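Side-chain contacts in nucleotidyl transferase (PDB 6PLJ), which probably acts as a nucleotidyltransferase of the MobA-like family, in an archaeon whose cell wall is built of pseudomurein: residues A[29-34]-A[61-66]; A[88-93]-A[98-103]; A[150-155]-A[161-166]. All coordinates share one frame; numbering follows the deposited sequence. Where two conformers were deposited one is given.

Contact 1: A[29-34]-A[61-66]; sequences VAAAGR and TVIEAT. With EDO (1,2-ethanediol), chain F; EDO (1,2-ethanediol), chain D.
Ile-63, in the first turn of helix 62-72, packs against Val-29 and Ala-31 of strand 25-31, a central parallel strand of the Rossmann-like sheet of a MobA-like nucleotidyltransferase. Helix and strand run almost exactly antiparallel, with the axes of their short segments 10.4 Å apart. From CB of Ile-63 the short branch, CG2, lies between the backbone N and carbonyl carbon and meets CB of Ala-92 on helix 86-92. The longer branch leaves the other way, CG1 being anti to the backbone N (chi1 -173°), and drops toward the sheet. Its tip, CD1, rests 3.6 Å from CB of Ala-31 and also touches CG1 of Val-29. Alanine is small enough to admit this tip, while the branched Val-29, two residues earlier on the strand, reaches it with CG1, which also lies 4.1 Å from CG2 of Thr-66. That threonine turns its methyl to the strand and its OG1 to the carbonyl oxygen of Gly-131, which satisfies a buried hydroxyl.

The helix starts with a capping box. OG1 of Thr-61 accepts from N of Glu-64 and donates at 2.7 Å to OE2 of Glu-64, which accepts on its anti lone pair. N of Thr-61 also gives this OE2 a weak bond, which completes the box. Further on, residues 32-34 belong to a glycine- and arginine-bearing loop of the kind that holds the nucleotide in relatives. Here an ethanediol, probably from the crystallisation liquor, sits on it: N of Ala-32 donates to its O1 at 2.9 Å.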
loop_
_atom_site.group_PDB
_atom_site.type_symbol
_atom_site.label_atom_id
_atom_site.label_comp_id
_atom_site.label_asym_id
_atom_site.label_seq_id
_atom_site.Cartn_x
_atom_site.Cartn_y
_atom_site.Cartn_z
ATOM N N VAL A 29 -0.422 -3.841 -5.032
ATOM C CA VAL A 29 -0.061 -2.454 -4.776
ATOM C C VAL A 29 -1.150 -1.574 -5.365
ATOM O O VAL A 29 -1.408 -1.607 -6.578
ATOM C CB VAL A 29 1.313 -2.105 -5.380
ATOM C CG1 VAL A 29 1.655 -0.636 -5.137
ATOM C CG2 VAL A 29 2.386 -3.031 -4.802
ATOM N N ALA A 30 -1.798 -0.801 -4.503
ATOM C CA ALA A 30 -2.828 0.131 -4.947
ATOM C C ALA A 30 -2.148 1.415 -5.406
ATOM O O ALA A 30 -1.572 2.135 -4.595
ATOM C CB ALA A 30 -3.809 0.402 -3.831
ATOM N N ALA A 31 -2.210 1.681 -6.705
ATOM C CA ALA A 31 -1.486 2.791 -7.314
ATOM C C ALA A 31 -2.418 3.561 -8.248
ATOM O O ALA A 31 -1.983 4.064 -9.282
ATOM C CB ALA A 31 -0.261 2.273 -8.045
ATOM N N ALA A 32 -3.689 3.627 -7.880
ATOM C CA ALA A 32 -4.751 4.087 -8.796
ATOM C C ALA A 32 -5.451 5.372 -8.403
ATOM O O ALA A 32 -6.259 5.867 -9.182
ATOM C CB ALA A 32 -5.793 2.998 -8.965
ATOM N N GLY A 33 -5.191 5.898 -7.210
ATOM C CA GLY A 33 -5.968 6.997 -6.693
ATOM C C GLY A 33 -5.456 8.372 -7.080
ATOM O O GLY A 33 -4.308 8.536 -7.515
ATOM N N ARG A 34 -6.309 9.369 -6.867
ATOM C CA ARG A 34 -5.893 10.761 -6.989
ATOM C C ARG A 34 -5.077 11.135 -5.753
ATOM O O ARG A 34 -5.072 10.432 -4.735
ATOM C CB ARG A 34 -7.098 11.694 -7.111
ATOM C CG ARG A 34 -7.845 11.607 -8.432
ATOM C CD ARG A 34 -9.020 12.579 -8.416
ATOM N NE ARG A 34 -10.010 12.206 -7.426
ATOM C CZ ARG A 34 -10.995 11.318 -7.601
ATOM N NH1 ARG A 34 -11.188 10.704 -8.761
ATOM N NH2 ARG A 34 -11.802 11.048 -6.582
ATOM N N THR A 61 11.017 6.715 -9.225
ATOM C CA THR A 61 9.824 7.401 -8.747
ATOM C C THR A 61 9.324 6.758 -7.456
ATOM O O THR A 61 9.705 5.638 -7.095
ATOM C CB THR A 61 8.702 7.265 -9.775
ATOM O OG1 THR A 61 8.496 5.876 -10.033
ATOM C CG2 THR A 61 9.041 7.973 -11.082
ATOM N N VAL A 62 8.434 7.468 -6.778
ATOM C CA VAL A 62 7.770 6.949 -5.594
ATOM C C VAL A 62 7.198 5.563 -5.870
ATOM O O VAL A 62 7.388 4.653 -5.081
ATOM C CB VAL A 62 6.666 7.941 -5.128
ATOM C CG1 VAL A 62 5.654 7.306 -4.170
ATOM C CG2 VAL A 62 7.313 9.146 -4.462
ATOM N N ILE A 63 6.448 5.417 -6.965
ATOM C CA ILE A 63 5.799 4.129 -7.214
ATOM C C ILE A 63 6.816 3.016 -7.459
ATOM O O ILE A 63 6.644 1.902 -6.962
ATOM C CB ILE A 63 4.723 4.196 -8.327
ATOM C CG1 ILE A 63 3.956 2.867 -8.414
ATOM C CG2 ILE A 63 5.302 4.560 -9.694
ATOM C CD1 ILE A 63 3.242 2.473 -7.136
ATOM N N GLU A 64 7.894 3.324 -8.171
ATOM C CA GLU A 64 8.951 2.333 -8.369
ATOM C C GLU A 64 9.576 1.952 -7.029
ATOM O O GLU A 64 9.901 0.781 -6.812
ATOM C CB GLU A 64 10.033 2.853 -9.320
ATOM C CG GLU A 64 9.608 2.884 -10.775
ATOM C CD GLU A 64 10.546 3.708 -11.638
ATOM O OE1 GLU A 64 11.498 3.122 -12.216
ATOM O OE2 GLU A 64 10.316 4.930 -11.752
ATOM N N ALA A 65 9.765 2.925 -6.143
ATOM C CA ALA A 65 10.303 2.632 -4.816
ATOM C C ALA A 65 9.413 1.677 -4.030
ATOM O O ALA A 65 9.888 0.718 -3.422
ATOM C CB ALA A 65 10.536 3.908 -4.042
ATOM N N THR A 66 8.112 1.931 -4.049
ATOM C CA THR A 66 7.171 1.059 -3.356
ATOM C C THR A 66 7.212 -0.357 -3.913
ATOM O O THR A 66 7.285 -1.313 -3.156
ATOM C CB THR A 66 5.746 1.591 -3.455
ATOM O OG1 THR A 66 5.700 2.864 -2.812
ATOM C CG2 THR A 66 4.751 0.658 -2.803
HETATM C C1 EDO F . -5.218 3.272 -4.811
HETATM O O1 EDO F . -5.615 2.729 -5.914
HETATM C C2 EDO F . -4.015 3.982 -4.907
HETATM O O2 EDO F . -3.622 4.157 -3.586
HETATM C C1 EDO D . -9.752 8.394 -5.474
HETATM O O1 EDO D . -8.433 8.591 -4.971
HETATM C C2 EDO D . -9.677 8.009 -6.940
HETATM O O2 EDO D . -10.854 7.294 -7.307
#

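Contact 2: A[88-93]-A[98-103]; sequences EVEEAL and VRVVRN
OE2 of Glu-90 is gripped twice, by NE of Arg-102 at 3.0 Å and by the hydroxyl OG1 of Thr-82 on the neighbouring strand. The other carboxylate oxygen, OE1, takes NH2 of Arg-102 at 2.8 Å in a nearly straight bond (168°). The arginine thus binds side-on, through NE and one terminal nitrogen, with each donor on the syn side of its own oxygen. Both oxygens lie close to the guanidinium plane, yet the donors stand somewhat out of the carboxylate plane, because the two flat groups are twisted 38° apart. Arg-102 starts from an exposed position on the strand, and a bend at chi3 (-80°) swings its end back to the helix, where the extended chain of Glu-90 meets it at about a right angle. With an alanine here instead of Glu-90, the arginine charge is likely to be left without this mate and the Thr-82 hydroxyl without this partner.

Beneath the salt bridge the contact becomes apolar. CG1 of Val-100 lies under the glutamate stem, 3.8 Å from CG of Glu-90, a short branched side chain that can lie against the stem without displacing the ion pair. At the other end CB of Leu-93 approaches CG2 of Val-98 at 4.4 Å, and both side chains also touch Val-67 of helix 62-72. Apolar contacts and an ion pair at the more exposed end together join helix 86-92 to edge strand 99-102, the last two elements of a beta-alpha-beta crossover that starts with strand 77-82, a unit characteristic of Rossmann-like folds.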
loop_
_atom_site.group_PDB
_atom_site.type_symbol
_atom_site.label_atom_id
_atom_site.label_comp_id
_atom_site.label_asym_id
_atom_site.label_seq_id
_atom_site.Cartn_x
_atom_site.Cartn_y
_atom_site.Cartn_z
ATOM N N GLU A 88 1.054 7.226 -17.179
ATOM C CA GLU A 88 2.298 7.680 -16.582
ATOM C C GLU A 88 2.805 6.731 -15.503
ATOM O O GLU A 88 3.999 6.485 -15.418
ATOM C CB GLU A 88 2.138 9.072 -15.967
ATOM C CG GLU A 88 1.960 10.178 -16.984
ATOM C CD GLU A 88 1.643 11.486 -16.308
ATOM O OE1 GLU A 88 0.494 11.645 -15.859
ATOM O OE2 GLU A 88 2.543 12.338 -16.202
ATOM N N VAL A 89 1.891 6.199 -14.690
ATOM C CA VAL A 89 2.273 5.258 -13.630
ATOM C C VAL A 89 2.798 3.965 -14.265
ATOM O O VAL A 89 3.837 3.450 -13.867
ATOM C CB VAL A 89 1.098 5.012 -12.644
ATOM C CG1 VAL A 89 1.417 3.893 -11.679
ATOM C CG2 VAL A 89 0.773 6.296 -11.876
ATOM N N GLU A 90 2.105 3.492 -15.285
ATOM C CA GLU A 90 2.528 2.292 -16.020
ATOM C C GLU A 90 3.864 2.492 -16.730
ATOM O O GLU A 90 4.709 1.584 -16.715
ATOM C CB GLU A 90 1.428 1.833 -16.963
ATOM C CG GLU A 90 0.205 1.331 -16.203
ATOM C CD GLU A 90 -1.015 1.143 -17.065
ATOM O OE1 GLU A 90 -0.898 1.189 -18.318
ATOM O OE2 GLU A 90 -2.113 0.976 -16.510
ATOM N N GLU A 91 4.103 3.680 -17.277
ATOM C CA GLU A 91 5.400 3.957 -17.893
ATOM C C GLU A 91 6.507 3.947 -16.840
ATOM O O GLU A 91 7.580 3.413 -17.097
ATOM C CB GLU A 91 5.374 5.280 -18.675
ATOM C CG GLU A 91 6.692 5.694 -19.329
ATOM C CD GLU A 91 7.270 4.664 -20.288
ATOM O OE1 GLU A 91 6.499 3.922 -20.944
ATOM O OE2 GLU A 91 8.513 4.604 -20.387
ATOM N N ALA A 92 6.240 4.502 -15.650
ATOM C CA ALA A 92 7.199 4.467 -14.547
ATOM C C ALA A 92 7.581 3.040 -14.180
ATOM O O ALA A 92 8.736 2.783 -13.878
ATOM C CB ALA A 92 6.686 5.212 -13.321
ATOM N N LEU A 93 6.618 2.124 -14.246
ATOM C CA LEU A 93 6.836 0.727 -13.881
ATOM C C LEU A 93 7.276 -0.170 -15.022
ATOM O O LEU A 93 7.494 -1.354 -14.794
ATOM C CB LEU A 93 5.563 0.151 -13.266
ATOM C CG LEU A 93 5.165 0.815 -11.948
ATOM C CD1 LEU A 93 3.854 0.244 -11.449
ATOM C CD2 LEU A 93 6.255 0.662 -10.898
ATOM N N VAL A 98 6.077 -6.738 -12.802
ATOM C CA VAL A 98 4.748 -6.605 -12.199
ATOM C C VAL A 98 3.663 -6.932 -13.198
ATOM O O VAL A 98 3.880 -6.848 -14.408
ATOM C CB VAL A 98 4.480 -5.182 -11.665
ATOM C CG1 VAL A 98 5.420 -4.862 -10.525
ATOM C CG2 VAL A 98 4.598 -4.123 -12.752
ATOM N N ARG A 99 2.493 -7.269 -12.673
ATOM C CA ARG A 99 1.294 -7.505 -13.444
ATOM C C ARG A 99 0.376 -6.329 -13.174
ATOM O O ARG A 99 -0.074 -6.137 -12.047
ATOM C CB ARG A 99 0.659 -8.829 -13.008
ATOM C CG ARG A 99 -0.720 -9.115 -13.566
ATOM C CD ARG A 99 -1.188 -10.510 -13.191
ATOM N NE ARG A 99 -0.332 -11.544 -13.751
ATOM C CZ ARG A 99 -0.452 -12.074 -14.974
ATOM N NH1 ARG A 99 -1.433 -11.711 -15.805
ATOM N NH2 ARG A 99 0.400 -13.016 -15.352
ATOM N N VAL A 100 0.134 -5.533 -14.208
ATOM C CA VAL A 100 -0.679 -4.331 -14.083
ATOM C C VAL A 100 -2.123 -4.622 -14.445
ATOM O O VAL A 100 -2.401 -5.213 -15.500
ATOM C CB VAL A 100 -0.155 -3.214 -14.997
ATOM C CG1 VAL A 100 -1.083 -2.007 -14.953
ATOM C CG2 VAL A 100 1.260 -2.819 -14.590
ATOM N N VAL A 101 -3.038 -4.196 -13.579
ATOM C CA VAL A 101 -4.465 -4.209 -13.882
ATOM C C VAL A 101 -4.998 -2.817 -13.659
ATOM O O VAL A 101 -4.673 -2.168 -12.676
ATOM C CB VAL A 101 -5.275 -5.251 -13.081
ATOM C CG1 VAL A 101 -4.839 -6.652 -13.497
ATOM C CG2 VAL A 101 -5.151 -5.073 -11.581
ATOM N N ARG A 102 -5.801 -2.344 -14.603
ATOM C CA ARG A 102 -6.287 -0.976 -14.542
ATOM C C ARG A 102 -7.735 -0.956 -14.059
ATOM O O ARG A 102 -8.566 -1.778 -14.481
ATOM C CB ARG A 102 -6.118 -0.322 -15.912
ATOM C CG ARG A 102 -6.099 1.187 -15.867
ATOM C CD ARG A 102 -6.028 1.766 -17.269
ATOM N NE ARG A 102 -4.691 1.758 -17.866
ATOM C CZ ARG A 102 -4.388 2.398 -18.997
ATOM N NH1 ARG A 102 -5.330 3.070 -19.664
ATOM N NH2 ARG A 102 -3.156 2.369 -19.485
ATOM N N ASN A 103 -8.024 -0.027 -13.172
ATOM C CA ASN A 103 -9.440 0.158 -12.820
ATOM C C ASN A 103 -10.106 0.822 -14.029
ATOM O O ASN A 103 -9.637 1.814 -14.478
ATOM C CB ASN A 103 -9.620 1.134 -11.658
ATOM C CG ASN A 103 -9.218 0.576 -10.316
ATOM O OD1 ASN A 103 -9.431 -0.600 -10.044
ATOM N ND2 ASN A 103 -8.707 1.431 -9.470
#

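Contact 3: A[150-155]-A[161-166]; sequences GSTVSI and SGWLDN
Thr-152 holds its methyl CG2 anti to the backbone N (chi1 -56°, measured to OG1), and Trp-163 sets its indole beside its own backbone N (chi1 -64°), which together bring methyl and ring into contact. They meet at one margin of the mixed sheet, where strand 205-210 runs between strand 152-157 and the short edge strand 162-163, so these side chains reach past the intervening strand. CG2 of Thr-152 comes to the edge of the six-membered ring, near its plane, 3.8 Å from CZ3 and equally close to CH2. The ring has a second aromatic neighbour in Tyr-207 of the middle strand, set edge-to-face. Threonine suits the site because its two branches differ: the methyl goes to the tryptophan, while OG1 bonds to OD1 of Asp-149.

A second, wholly apolar touch lies further along, where CG2 of Ile-155 stands 3.6 Å from CD1 of Leu-164. The two side chains cross at about a right angle, and both also rest on Ile-170. Before the tryptophan, Gly-162 has backbone angles at which a CB would jam against the preceding carbonyl oxygen, so glycine is called for. Beyond Leu-164 the chain turns, and ND2 of Asn-166 donates to OD1 of Asp-165 at 2.9 Å, almost straight (173°), with the acceptor close to the amide plane of Asn-166.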
loop_
_atom_site.group_PDB
_atom_site.type_symbol
_atom_site.label_atom_id
_atom_site.label_comp_id
_atom_site.label_asym_id
_atom_site.label_seq_id
_atom_site.Cartn_x
_atom_site.Cartn_y
_atom_site.Cartn_z
ATOM N N GLY A 150 -5.117 -17.640 6.926
ATOM C CA GLY A 150 -6.511 -17.624 6.471
ATOM C C GLY A 150 -7.449 -16.741 7.274
ATOM O O GLY A 150 -8.271 -16.023 6.701
ATOM N N SER A 151 -7.306 -16.766 8.598
ATOM C CA SER A 151 -8.193 -16.018 9.484
ATOM C C SER A 151 -7.505 -14.917 10.293
ATOM O O SER A 151 -8.107 -14.364 11.199
ATOM C CB SER A 151 -8.890 -17.002 10.423
ATOM O OG SER A 151 -9.647 -17.915 9.648
ATOM N N THR A 152 -6.243 -14.624 10.002
ATOM C CA THR A 152 -5.526 -13.552 10.698
ATOM C C THR A 152 -5.085 -12.502 9.711
ATOM O O THR A 152 -4.494 -12.822 8.670
ATOM C CB THR A 152 -4.291 -14.101 11.424
ATOM O OG1 THR A 152 -4.709 -15.148 12.304
ATOM C CG2 THR A 152 -3.592 -13.017 12.235
ATOM N N VAL A 153 -5.381 -11.256 10.055
ATOM C CA VAL A 153 -4.924 -10.104 9.294
ATOM C C VAL A 153 -3.740 -9.543 10.048
ATOM O O VAL A 153 -3.780 -9.411 11.285
ATOM C CB VAL A 153 -6.031 -9.048 9.135
ATOM C CG1 VAL A 153 -5.526 -7.845 8.346
ATOM C CG2 VAL A 153 -7.259 -9.646 8.443
ATOM N N SER A 154 -2.668 -9.247 9.324
ATOM C CA SER A 154 -1.485 -8.639 9.905
ATOM C C SER A 154 -1.347 -7.267 9.286
ATOM O O SER A 154 -1.760 -7.046 8.155
ATOM C CB SER A 154 -0.256 -9.490 9.624
ATOM O OG SER A 154 -0.055 -9.597 8.232
ATOM N N ILE A 155 -0.793 -6.332 10.038
ATOM C CA ILE A 155 -0.792 -4.934 9.614
ATOM C C ILE A 155 0.354 -4.175 10.237
ATOM O O ILE A 155 0.813 -4.532 11.327
ATOM C CB ILE A 155 -2.147 -4.294 9.993
ATOM C CG1 ILE A 155 -2.317 -2.914 9.354
ATOM C CG2 ILE A 155 -2.341 -4.252 11.516
ATOM C CD1 ILE A 155 -3.756 -2.477 9.345
ATOM N N SER A 161 4.482 -4.223 18.496
ATOM C CA SER A 161 3.860 -5.410 17.921
ATOM C C SER A 161 2.896 -6.031 18.913
ATOM O O SER A 161 3.041 -5.855 20.133
ATOM C CB SER A 161 4.893 -6.454 17.514
ATOM O OG SER A 161 5.796 -5.947 16.545
ATOM N N GLY A 162 1.928 -6.766 18.385
ATOM C CA GLY A 162 1.020 -7.551 19.208
ATOM C C GLY A 162 -0.377 -7.539 18.669
ATOM O O GLY A 162 -0.707 -6.777 17.748
ATOM N N TRP A 163 -1.216 -8.379 19.260
ATOM C CA TRP A 163 -2.633 -8.378 18.925
ATOM C C TRP A 163 -3.263 -7.007 19.147
ATOM O O TRP A 163 -3.020 -6.360 20.176
ATOM C CB TRP A 163 -3.392 -9.450 19.710
ATOM C CG TRP A 163 -2.933 -10.810 19.367
ATOM C CD1 TRP A 163 -2.212 -11.653 20.155
ATOM C CD2 TRP A 163 -3.126 -11.485 18.120
ATOM N NE1 TRP A 163 -1.953 -12.819 19.483
ATOM C CE2 TRP A 163 -2.500 -12.742 18.229
ATOM C CE3 TRP A 163 -3.770 -11.150 16.920
ATOM C CZ2 TRP A 163 -2.502 -13.674 17.182
ATOM C CZ3 TRP A 163 -3.767 -12.071 15.880
ATOM C CH2 TRP A 163 -3.138 -13.319 16.020
ATOM N N LEU A 164 -4.058 -6.576 18.168
ATOM C CA LEU A 164 -4.722 -5.281 18.185
ATOM C C LEU A 164 -6.182 -5.399 18.570
ATOM O O LEU A 164 -6.896 -6.245 18.043
ATOM C CB LEU A 164 -4.627 -4.616 16.802
ATOM C CG LEU A 164 -3.286 -3.949 16.529
ATOM C CD1 LEU A 164 -3.127 -3.697 15.035
ATOM C CD2 LEU A 164 -3.168 -2.637 17.302
ATOM N N ASP A 165 -6.629 -4.529 19.477
ATOM C CA ASP A 165 -8.054 -4.369 19.774
ATOM C C ASP A 165 -8.653 -3.099 19.171
ATOM O O ASP A 165 -9.803 -2.755 19.449
ATOM C CB ASP A 165 -8.311 -4.446 21.294
ATOM C CG ASP A 165 -7.762 -3.255 22.073
ATOM O OD1 ASP A 165 -7.132 -2.335 21.499
ATOM O OD2 ASP A 165 -7.965 -3.259 23.303
ATOM N N ASN A 166 -7.875 -2.414 18.332
ATOM C CA ASN A 166 -8.280 -1.155 17.750
ATOM C C ASN A 166 -7.533 -0.973 16.427
ATOM O O ASN A 166 -6.548 -1.667 16.167
ATOM C CB ASN A 166 -7.892 -0.018 18.693
ATOM C CG ASN A 166 -6.392 0.186 18.754
ATOM O OD1 ASN A 166 -5.842 1.004 18.007
ATOM N ND2 ASN A 166 -5.711 -0.581 19.600
#

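In the fold
All three contacts reach the same mixed sheet. Contacts 1 and 2 are neighbours, their centres about 9 Å apart, and they touch at two places: CB of Ala-92 packs 3.8 Å from OG1 of Thr-61, and ND2 of Asn-103 lies 3.3 Å from CB of Ala-32. Contact 3 sits at the far margin, its centre about 25 Å from that of contact 1 and about 30 Å from that of contact 2, which lies on the opposite side of the chain's centre. Contact 1 probably lies nearest the nucleotide site, if 32-34 bind nucleotide as in relatives; ethanediol occupies that loop here. Contact 3 stays about 13 Å from contact 1 between nearest atoms.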